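Local coordinates for protein endoglucanase E-5 (PDB 2CKR) that hydrolyses internal beta-1,4-glucosidic bonds of cellulose, lichenin and cereal beta-glucans, with this chain forming its family 5 catalytic domain, at residues K10-G15 and D165-V170; R81-I86 and Q124-K129; T230-E235 and W262-Y267. The protein carries 1 engineered substitution. One frame throughout, in Å; residues are numbered along the deposited sequence. Where two conformers were deposited one is given.

Contact 1: K10-G15 and D165-V170. With ZN (zinc ion), chain G.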
loop_
_atom_site.group_PDB
_atom_site.type_symbol
_atom_site.label_atom_id
_atom_site.label_comp_id
_atom_site.label_asym_id
_atom_site.label_seq_id
_atom_site.Cartn_x
_atom_site.Cartn_y
_atom_site.Cartn_z
ATOM N N LYS A 10 0.787 18.502 -1.816
ATOM C CA LYS A 10 1.037 17.732 -3.035
ATOM C C LYS A 10 2.391 17.007 -2.980
ATOM O O LYS A 10 3.419 17.511 -3.455
ATOM C CB LYS A 10 0.964 18.689 -4.234
ATOM C CG LYS A 10 0.934 18.052 -5.607
ATOM C CD LYS A 10 1.012 19.169 -6.657
ATOM C CE LYS A 10 0.784 18.661 -8.069
ATOM N NZ LYS A 10 0.212 19.721 -8.967
ATOM N N VAL A 11 2.379 15.815 -2.400
ATOM C CA VAL A 11 3.596 15.027 -2.232
ATOM C C VAL A 11 4.174 14.608 -3.601
ATOM O O VAL A 11 3.433 14.367 -4.556
ATOM C CB VAL A 11 3.363 13.797 -1.309
ATOM C CG1 VAL A 11 3.021 14.247 0.123
ATOM C CG2 VAL A 11 2.297 12.862 -1.866
ATOM N N GLN A 12 5.502 14.608 -3.695
ATOM C CA GLN A 12 6.234 14.186 -4.897
ATOM C C GLN A 12 7.545 13.523 -4.469
ATOM O O GLN A 12 8.040 13.780 -3.387
ATOM C CB GLN A 12 6.576 15.388 -5.793
ATOM C CG GLN A 12 5.406 16.253 -6.280
ATOM C CD GLN A 12 4.746 15.715 -7.543
ATOM O OE1 GLN A 12 5.075 16.143 -8.668
ATOM N NE2 GLN A 12 3.808 14.787 -7.370
ATOM N N VAL A 13 8.114 12.678 -5.321
ATOM C CA VAL A 13 9.455 12.148 -5.080
ATOM C C VAL A 13 10.463 13.274 -5.265
ATOM O O VAL A 13 10.344 14.063 -6.197
ATOM C CB VAL A 13 9.781 11.001 -6.032
ATOM C CG1 VAL A 13 11.270 10.602 -5.932
ATOM C CG2 VAL A 13 8.849 9.811 -5.751
ATOM N N CYS A 14 11.417 13.372 -4.346
ATOM C CA CYS A 14 12.560 14.263 -4.510
ATOM C C CYS A 14 13.788 13.446 -4.175
ATOM O O CYS A 14 13.943 12.992 -3.049
ATOM C CB CYS A 14 12.456 15.490 -3.611
ATOM S SG CYS A 14 13.719 16.758 -3.915
ATOM N N GLY A 15 14.650 13.235 -5.165
ATOM C CA GLY A 15 15.800 12.370 -4.994
ATOM C C GLY A 15 15.330 10.943 -4.786
ATOM O O GLY A 15 14.629 10.412 -5.638
ATOM N N ASP A 165 0.979 14.562 -12.562
ATOM C CA ASP A 165 1.777 14.832 -11.361
ATOM C C ASP A 165 1.685 13.772 -10.253
ATOM O O ASP A 165 2.338 13.895 -9.227
ATOM C CB ASP A 165 1.481 16.232 -10.782
ATOM C CG ASP A 165 0.005 16.579 -10.749
ATOM O OD1 ASP A 165 -0.850 15.668 -10.732
ATOM O OD2 ASP A 165 -0.394 17.770 -10.739
ATOM N N SER A 166 0.916 12.720 -10.474
ATOM C CA SER A 166 0.688 11.741 -9.414
ATOM C C SER A 166 1.864 10.776 -9.274
ATOM O O SER A 166 2.554 10.459 -10.248
ATOM C CB SER A 166 -0.588 10.965 -9.676
ATOM O OG SER A 166 -0.426 10.130 -10.802
ATOM N N VAL A 167 2.108 10.357 -8.042
ATOM C CA VAL A 167 3.127 9.370 -7.740
ATOM C C VAL A 167 2.596 7.971 -8.045
ATOM O O VAL A 167 1.457 7.643 -7.707
ATOM C CB VAL A 167 3.526 9.458 -6.242
ATOM C CG1 VAL A 167 4.497 8.342 -5.856
ATOM C CG2 VAL A 167 4.105 10.825 -5.930
ATOM N N ILE A 168 3.422 7.161 -8.701
ATOM C CA ILE A 168 3.072 5.779 -9.015
ATOM C C ILE A 168 4.025 4.825 -8.287
ATOM O O ILE A 168 5.239 5.049 -8.289
ATOM C CB ILE A 168 3.112 5.561 -10.543
ATOM C CG1 ILE A 168 2.059 6.449 -11.222
ATOM C CG2 ILE A 168 2.858 4.100 -10.889
ATOM C CD1 ILE A 168 2.161 6.494 -12.748
ATOM N N ILE A 169 3.463 3.784 -7.676
ATOM C CA ILE A 169 4.218 2.753 -6.970
ATOM C C ILE A 169 4.208 1.469 -7.788
ATOM O O ILE A 169 3.150 0.997 -8.201
ATOM C CB ILE A 169 3.633 2.478 -5.571
ATOM C CG1 ILE A 169 3.592 3.776 -4.754
ATOM C CG2 ILE A 169 4.460 1.388 -4.863
ATOM C CD1 ILE A 169 2.804 3.664 -3.450
ATOM N N VAL A 170 5.391 0.909 -8.005
ATOM C CA VAL A 170 5.567 -0.246 -8.872
ATOM C C VAL A 170 5.972 -1.456 -8.048
ATOM O O VAL A 170 6.927 -1.393 -7.286
ATOM C CB VAL A 170 6.656 0.021 -9.912
ATOM C CG1 VAL A 170 6.908 -1.226 -10.777
ATOM C CG2 VAL A 170 6.289 1.229 -10.770
HETATM ZN ZN ZN G . -2.985 15.587 -10.421
HETATM O O HOH W 1 -2.715 17.503 -9.347
#
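At a zinc site at the N-terminal end of the TIM-barrel strands, Lys10 of the N-terminal segment meets Asp165, just ahead of strand 168-170. One carboxylate does two jobs. Asp165 OD1 binds the zinc ion at 2.2 Å, while Asp165 OD2 forms a salt bridge with Lys10 NZ at 2.7 Å. Lys10 reaches across nearly at a right angle on a fully extended chain (CG anti to the backbone N, chi1 -169°), and its ammonium meets OD2 from above the carboxylate plane, 41° out of it. Water 1, a zinc ligand at 2.2 Å, also donates to Asp165 OD2 (2.7 Å), so metal, water and lysine together fix the rotation of the group. Asp163 and the carbonyl oxygen of Ala127 complete the protein ligands.

Beside this, the bent side chain of Gln12 brings its amide toward the backbone carbonyl of Asp165. In the conformer given, Gln12 NE2 donates to Val11 O (2.9 Å) and also approaches Asp165 O; the second bond is modelled very short and is doubtful. Beyond the polar layer, Val167 CG2 packs 4.1 Å from Gln12 CA.

The hairpin of strands 12-14 and 17-19 thus lies against the N-terminal ends of the barrel strands: Val13 rests on Met200 of strand 199-206, Val167 touches Leu133 of strand 132-135, and Ile168 faces helix 145-162.

Contact 2: R81-I86 and Q124-K129. With ZN (zinc ion), chain G.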
loop_
_atom_site.group_PDB
_atom_site.type_symbol
_atom_site.label_atom_id
_atom_site.label_comp_id
_atom_site.label_asym_id
_atom_site.label_seq_id
_atom_site.Cartn_x
_atom_site.Cartn_y
_atom_site.Cartn_z
ATOM N N ARG A 81 -17.407 2.034 -6.325
ATOM C CA ARG A 81 -17.074 1.973 -4.902
ATOM C C ARG A 81 -15.673 2.571 -4.634
ATOM O O ARG A 81 -15.460 3.229 -3.615
ATOM C CB ARG A 81 -17.190 0.535 -4.402
ATOM C CG ARG A 81 -16.798 0.321 -2.942
ATOM C CD ARG A 81 -17.550 1.200 -1.945
ATOM N NE ARG A 81 -17.361 0.713 -0.581
ATOM C CZ ARG A 81 -17.548 1.426 0.530
ATOM N NH1 ARG A 81 -17.928 2.689 0.476
ATOM N NH2 ARG A 81 -17.353 0.863 1.713
ATOM N N MET A 82 -14.740 2.377 -5.563
ATOM C CA MET A 82 -13.416 2.966 -5.408
ATOM C C MET A 82 -13.493 4.501 -5.487
ATOM O O MET A 82 -12.828 5.170 -4.714
ATOM C CB MET A 82 -12.411 2.408 -6.418
ATOM C CG MET A 82 -12.015 0.933 -6.189
ATOM S SD MET A 82 -11.062 0.557 -4.681
ATOM C CE MET A 82 -9.400 0.857 -5.229
ATOM N N HIS A 83 -14.306 5.053 -6.393
ATOM C CA HIS A 83 -14.484 6.519 -6.474
ATOM C C HIS A 83 -15.026 7.035 -5.136
ATOM O O HIS A 83 -14.632 8.101 -4.653
ATOM C CB HIS A 83 -15.508 6.948 -7.537
ATOM C CG HIS A 83 -15.013 6.904 -8.951
ATOM N ND1 HIS A 83 -13.686 6.782 -9.285
ATOM C CD2 HIS A 83 -15.688 6.976 -10.121
ATOM C CE1 HIS A 83 -13.564 6.770 -10.603
ATOM N NE2 HIS A 83 -14.766 6.872 -11.133
ATOM N N GLN A 84 -15.972 6.292 -4.578
ATOM C CA GLN A 84 -16.592 6.671 -3.321
ATOM C C GLN A 84 -15.580 6.643 -2.188
ATOM O O GLN A 84 -15.571 7.530 -1.351
ATOM C CB GLN A 84 -17.754 5.735 -2.993
ATOM C CG GLN A 84 -18.532 6.077 -1.717
ATOM C CD GLN A 84 -19.777 5.204 -1.591
ATOM O OE1 GLN A 84 -19.671 3.985 -1.455
ATOM N NE2 GLN A 84 -20.955 5.820 -1.695
ATOM N N LEU A 85 -14.724 5.622 -2.162
ATOM C CA LEU A 85 -13.740 5.485 -1.090
ATOM C C LEU A 85 -12.628 6.514 -1.222
ATOM O O LEU A 85 -12.121 7.004 -0.226
ATOM C CB LEU A 85 -13.160 4.050 -1.052
ATOM C CG LEU A 85 -14.077 2.924 -0.546
ATOM C CD1 LEU A 85 -13.479 1.551 -0.862
ATOM C CD2 LEU A 85 -14.343 3.036 0.950
ATOM N N ILE A 86 -12.244 6.858 -2.446
ATOM C CA ILE A 86 -11.235 7.890 -2.658
ATOM C C ILE A 86 -11.783 9.226 -2.118
ATOM O O ILE A 86 -11.081 9.948 -1.413
ATOM C CB ILE A 86 -10.874 7.984 -4.149
ATOM C CG1 ILE A 86 -10.065 6.746 -4.581
ATOM C CG2 ILE A 86 -10.105 9.294 -4.458
ATOM C CD1 ILE A 86 -10.109 6.489 -6.078
ATOM N N GLN A 124 -8.677 10.212 -14.642
ATOM C CA GLN A 124 -9.437 11.331 -15.204
ATOM C C GLN A 124 -10.315 11.965 -14.124
ATOM O O GLN A 124 -10.321 13.192 -13.952
ATOM C CB GLN A 124 -10.284 10.890 -16.406
ATOM C CG GLN A 124 -10.891 12.049 -17.204
ATOM C CD GLN A 124 -12.196 12.591 -16.620
ATOM O OE1 GLN A 124 -12.934 11.879 -15.928
ATOM N NE2 GLN A 124 -12.480 13.859 -16.902
ATOM N N ARG A 125 -11.029 11.124 -13.383
ATOM C CA ARG A 125 -11.942 11.597 -12.346
ATOM C C ARG A 125 -11.239 12.366 -11.234
ATOM O O ARG A 125 -11.770 13.383 -10.764
ATOM C CB ARG A 125 -12.700 10.421 -11.727
ATOM C CG ARG A 125 -13.803 10.821 -10.735
ATOM C CD ARG A 125 -15.032 11.438 -11.386
ATOM N NE ARG A 125 -15.923 10.431 -11.977
ATOM C CZ ARG A 125 -16.823 9.703 -11.301
ATOM N NH1 ARG A 125 -16.976 9.829 -9.983
ATOM N NH2 ARG A 125 -17.568 8.820 -11.951
ATOM N N HIS A 126 -10.067 11.889 -10.820
ATOM C CA HIS A 126 -9.382 12.409 -9.629
ATOM C C HIS A 126 -8.125 13.209 -9.944
ATOM O O HIS A 126 -7.320 13.470 -9.059
ATOM C CB HIS A 126 -9.076 11.249 -8.666
ATOM C CG HIS A 126 -10.304 10.510 -8.250
ATOM N ND1 HIS A 126 -11.308 11.110 -7.523
ATOM C CD2 HIS A 126 -10.727 9.251 -8.514
ATOM C CE1 HIS A 126 -12.293 10.247 -7.342
ATOM N NE2 HIS A 126 -11.969 9.112 -7.939
ATOM N N ALA A 127 -7.988 13.642 -11.193
ATOM C CA ALA A 127 -6.806 14.394 -11.644
ATOM C C ALA A 127 -6.504 15.661 -10.830
ATOM O O ALA A 127 -5.348 15.990 -10.616
ATOM C CB ALA A 127 -6.947 14.756 -13.125
ATOM N N SER A 128 -7.537 16.371 -10.396
ATOM C CA SER A 128 -7.360 17.614 -9.629
ATOM C C SER A 128 -6.934 17.398 -8.158
ATOM O O SER A 128 -6.468 18.332 -7.494
ATOM C CB SER A 128 -8.645 18.432 -9.679
ATOM O OG SER A 128 -9.702 17.737 -9.038
ATOM N N LYS A 129 -7.125 16.191 -7.639
ATOM C CA LYS A 129 -6.689 15.855 -6.284
ATOM C C LYS A 129 -5.159 15.790 -6.223
ATOM O O LYS A 129 -4.517 15.443 -7.213
ATOM C CB LYS A 129 -7.283 14.515 -5.844
ATOM C CG LYS A 129 -8.812 14.515 -5.689
ATOM C CD LYS A 129 -9.308 13.238 -5.010
ATOM C CE LYS A 129 -10.774 13.311 -4.594
ATOM N NZ LYS A 129 -11.715 13.337 -5.744
HETATM ZN ZN ZN G . -2.985 15.587 -10.421
HETATM O O HOH W 1 -2.715 17.503 -9.347
#
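His83 and His126 meet at the centre of this helix-to-turn packing, their rings oblique with centroids 5.0 Å apart and planes at 74°. Arg125 folds over His83: its CG stands above the ring, 4.1 Å from the centroid in a CH-pi contact, and the side chain, bent at chi2 (72°) and chi3, lays its guanidinium over His83, with Arg125 NH1 3.1 Å from His83 CD2 and the two planes 50° apart. The His126 ring is covered on both faces. Ile86 CG2 sits 3.7 Å from its centroid, nearly on the ring normal, and Arg125 CG lies over the opposite face, offset toward the rim.

Polar bonds further out hold these rings in place. Lys129 NZ donates in the ring plane to His126 ND1 (2.9 Å) and is itself paired with Asp87; the NE2 nitrogen of His83 is hydrogen-bonded to Glu121. Behind them, the type I turn from His126 to Lys129 presents Ala127 O to the zinc ion at 2.4 Å.

The contact joins helix 75-90 to the C-terminal end of helix 112-125, neighbours on the outside of the barrel. Ile86 also touches Ile122 of the second helix, and Met82 and Ile86 reach inward to Leu62 and Val98 on strands 59-65 and 95-101.

Contact 3: T230-E235 and W262-Y267. Engineered in segment 230-235: Gln231 (natural residue Glu).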
loop_
_atom_site.group_PDB
_atom_site.type_symbol
_atom_site.label_atom_id
_atom_site.label_comp_id
_atom_site.label_asym_id
_atom_site.label_seq_id
_atom_site.Cartn_x
_atom_site.Cartn_y
_atom_site.Cartn_z
ATOM N N THR A 230 4.106 -0.966 1.043
ATOM C CA THR A 230 2.654 -0.904 0.868
ATOM C C THR A 230 1.933 -2.019 1.603
ATOM O O THR A 230 0.714 -1.971 1.748
ATOM C CB THR A 230 2.257 -0.927 -0.620
ATOM O OG1 THR A 230 2.916 -2.002 -1.284
ATOM C CG2 THR A 230 2.740 0.320 -1.355
ATOM N N GLN A 231 2.664 -3.031 2.050
ATOM C CA GLN A 231 2.052 -4.125 2.797
ATOM C C GLN A 231 3.053 -4.781 3.736
ATOM O O GLN A 231 4.093 -5.257 3.299
ATOM C CB GLN A 231 1.498 -5.174 1.818
ATOM C CG GLN A 231 0.373 -5.992 2.373
ATOM C CD GLN A 231 -0.274 -6.890 1.331
ATOM O OE1 GLN A 231 -0.831 -6.407 0.347
ATOM N NE2 GLN A 231 -0.226 -8.206 1.563
ATOM N N PHE A 232 2.751 -4.790 5.027
ATOM C CA PHE A 232 3.584 -5.529 5.970
ATOM C C PHE A 232 2.789 -6.038 7.147
ATOM O O PHE A 232 1.733 -5.508 7.475
ATOM C CB PHE A 232 4.779 -4.694 6.444
ATOM C CG PHE A 232 4.467 -3.765 7.593
ATOM C CD1 PHE A 232 3.973 -2.503 7.348
ATOM C CD2 PHE A 232 4.657 -4.164 8.908
ATOM C CE1 PHE A 232 3.686 -1.656 8.387
ATOM C CE2 PHE A 232 4.361 -3.306 9.962
ATOM C CZ PHE A 232 3.889 -2.050 9.696
ATOM N N GLY A 233 3.292 -7.100 7.765
ATOM C CA GLY A 233 2.700 -7.626 8.982
ATOM C C GLY A 233 3.777 -7.936 10.001
ATOM O O GLY A 233 4.971 -7.910 9.685
ATOM N N THR A 234 3.338 -8.213 11.226
ATOM C CA THR A 234 4.215 -8.619 12.317
ATOM C C THR A 234 4.226 -10.129 12.508
ATOM O O THR A 234 4.986 -10.620 13.326
ATOM C CB THR A 234 3.777 -7.953 13.643
ATOM O OG1 THR A 234 2.410 -8.287 13.942
ATOM C CG2 THR A 234 3.771 -6.451 13.521
ATOM N N GLU A 235 3.407 -10.862 11.749
ATOM C CA GLU A 235 3.268 -12.306 11.925
ATOM C C GLU A 235 3.964 -13.004 10.752
ATOM O O GLU A 235 4.876 -12.442 10.170
ATOM C CB GLU A 235 1.793 -12.722 12.081
ATOM C CG GLU A 235 0.821 -12.029 11.141
ATOM C CD GLU A 235 0.365 -10.685 11.685
ATOM O OE1 GLU A 235 0.477 -9.680 10.950
ATOM O OE2 GLU A 235 -0.092 -10.627 12.853
ATOM N N TRP A 262 4.775 3.544 5.129
ATOM C CA TRP A 262 4.237 2.204 5.213
ATOM C C TRP A 262 2.744 2.157 5.461
ATOM O O TRP A 262 2.168 3.079 6.035
ATOM C CB TRP A 262 4.960 1.408 6.289
ATOM C CG TRP A 262 5.121 1.998 7.689
ATOM C CD1 TRP A 262 6.257 2.538 8.198
ATOM C CD2 TRP A 262 4.177 1.968 8.779
ATOM N NE1 TRP A 262 6.083 2.872 9.523
ATOM C CE2 TRP A 262 4.813 2.539 9.903
ATOM C CE3 TRP A 262 2.840 1.554 8.912
ATOM C CZ2 TRP A 262 4.170 2.697 11.132
ATOM C CZ3 TRP A 262 2.210 1.692 10.155
ATOM C CH2 TRP A 262 2.870 2.263 11.235
ATOM N N THR A 263 2.125 1.070 5.000
ATOM C CA THR A 263 0.733 0.763 5.338
ATOM C C THR A 263 0.634 -0.690 5.813
ATOM O O THR A 263 1.019 -1.604 5.102
ATOM C CB THR A 263 -0.220 1.033 4.150
ATOM O OG1 THR A 263 0.348 0.547 2.923
ATOM C CG2 THR A 263 -0.369 2.548 3.920
ATOM N N LYS A 264 0.106 -0.886 7.015
ATOM C CA LYS A 264 0.056 -2.208 7.620
ATOM C C LYS A 264 -1.123 -3.038 7.102
ATOM O O LYS A 264 -2.225 -2.527 6.936
ATOM C CB LYS A 264 -0.026 -2.095 9.143
ATOM C CG LYS A 264 0.266 -3.407 9.867
ATOM C CD LYS A 264 -0.026 -3.304 11.351
ATOM C CE LYS A 264 0.101 -4.654 12.086
ATOM N NZ LYS A 264 -0.363 -5.838 11.292
ATOM N N TRP A 265 -0.864 -4.322 6.854
ATOM C CA TRP A 265 -1.881 -5.296 6.506
ATOM C C TRP A 265 -2.418 -5.873 7.819
ATOM O O TRP A 265 -1.660 -6.574 8.497
ATOM C CB TRP A 265 -1.183 -6.410 5.724
ATOM C CG TRP A 265 -2.043 -7.440 5.109
ATOM C CD1 TRP A 265 -2.144 -8.754 5.478
ATOM C CD2 TRP A 265 -2.878 -7.282 3.965
ATOM N NE1 TRP A 265 -3.027 -9.408 4.654
ATOM C CE2 TRP A 265 -3.494 -8.530 3.716
ATOM C CE3 TRP A 265 -3.211 -6.195 3.143
ATOM C CZ2 TRP A 265 -4.397 -8.724 2.670
ATOM C CZ3 TRP A 265 -4.097 -6.392 2.099
ATOM C CH2 TRP A 265 -4.678 -7.650 1.869
ATOM N N ASN A 266 -3.670 -5.639 8.215
ATOM C CA ASN A 266 -4.711 -4.924 7.478
ATOM C C ASN A 266 -5.846 -4.426 8.400
ATOM O O ASN A 266 -6.007 -4.906 9.533
ATOM C CB ASN A 266 -5.311 -5.820 6.377
ATOM C CG ASN A 266 -5.977 -7.081 6.935
ATOM O OD1 ASN A 266 -7.077 -7.035 7.471
ATOM N ND2 ASN A 266 -5.305 -8.215 6.797
ATOM N N TYR A 267 -6.645 -3.505 7.869
ATOM C CA TYR A 267 -7.731 -2.827 8.587
ATOM C C TYR A 267 -9.043 -3.555 8.351
ATOM O O TYR A 267 -9.907 -3.116 7.574
ATOM C CB TYR A 267 -7.825 -1.363 8.113
ATOM C CG TYR A 267 -8.501 -0.419 9.091
ATOM C CD1 TYR A 267 -7.913 -0.130 10.329
ATOM C CD2 TYR A 267 -9.734 0.175 8.787
ATOM C CE1 TYR A 267 -8.519 0.733 11.241
ATOM C CE2 TYR A 267 -10.346 1.054 9.693
ATOM C CZ TYR A 267 -9.734 1.321 10.915
ATOM O OH TYR A 267 -10.336 2.163 11.816
HETATM O O HOH W 2 -0.561 -9.213 8.510
#
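Trp265 and Gln231 lie side by side at the C-terminal mouth of the barrel, pointing the same way, with amide and indole planes only 14° apart. Along Trp265, CB starts against Phe232 O (3.5 Å) and the CG of Gln231; CG anti to the backbone N (chi1 -172°) sends the indole alongside Gln231. The six-membered ring slides under the amide, its CE3 3.5 Å from Gln231 CD and its CZ3 3.7 Å from Gln231 OE1, while CD2 and CE2 face Gln231 NE2, which lies over the centre of the ring system. On the pyrrole side, NE1 is hydrogen-bonded to a tetraethylene glycol molecule, probably from the crystallisation liquor. Asn266 ND2 lies over the other indole face, across a cis peptide bond. With an alanine in place of Trp265 the indole face is gone, and the end of Gln231, still bonded to Arg61 and Tyr206, would probably lose its stacking partner and be less confined in its rotation.

The backbones meet as parallel neighbours. Trp265 N donates to Phe232 O at 2.9 Å, and Thr263 OG1 donates to Thr230 O at 2.8 Å from above the carbonyl plane. Phe232 N is buried with no partner in the model. On the other side of the sheet the edge of Phe232 points at the face of Trp262 (planes at 88°), with Phe232 CE1 3.4 Å from Trp262 CE3. Water 2 donates to both Glu235 OE1 (2.7 Å) and Trp265 O.

Gln231 is an engineered replacement for the glutamate that, by similarity, is the nucleophile. Its amide is held between Arg61 and Tyr206 close to Glu139, the probable proton donor. With the indole stacked beneath, the end of this side chain is fixed on several sides, consistent with a contact that helps position the residue at the nucleophile's place, facing the proton donor.

Overall arrangement
The three contacts sample different layers of one eight-stranded TIM barrel. Contact 3 lies on its seventh and eighth strands, which with helix 245-258 form a beta-alpha-beta unit; contact 1 lies where the N-terminal hairpin meets the start of strand 168-170; contact 2 packs helix 75-90 against the end of helix 112-125 and the turn that follows. The centres of contacts 1 and 2 are about 17 Å apart. They share a zinc ion and a water, and contact 2 falls in sequence between the two segments of contact 1; contact 3 follows both. Ile169 CD1 packs 3.9 Å from Thr230 CG2, linking contacts 1 and 3. The zinc shared by contacts 1 and 2 lies well away from the catalytic centre at contact 3.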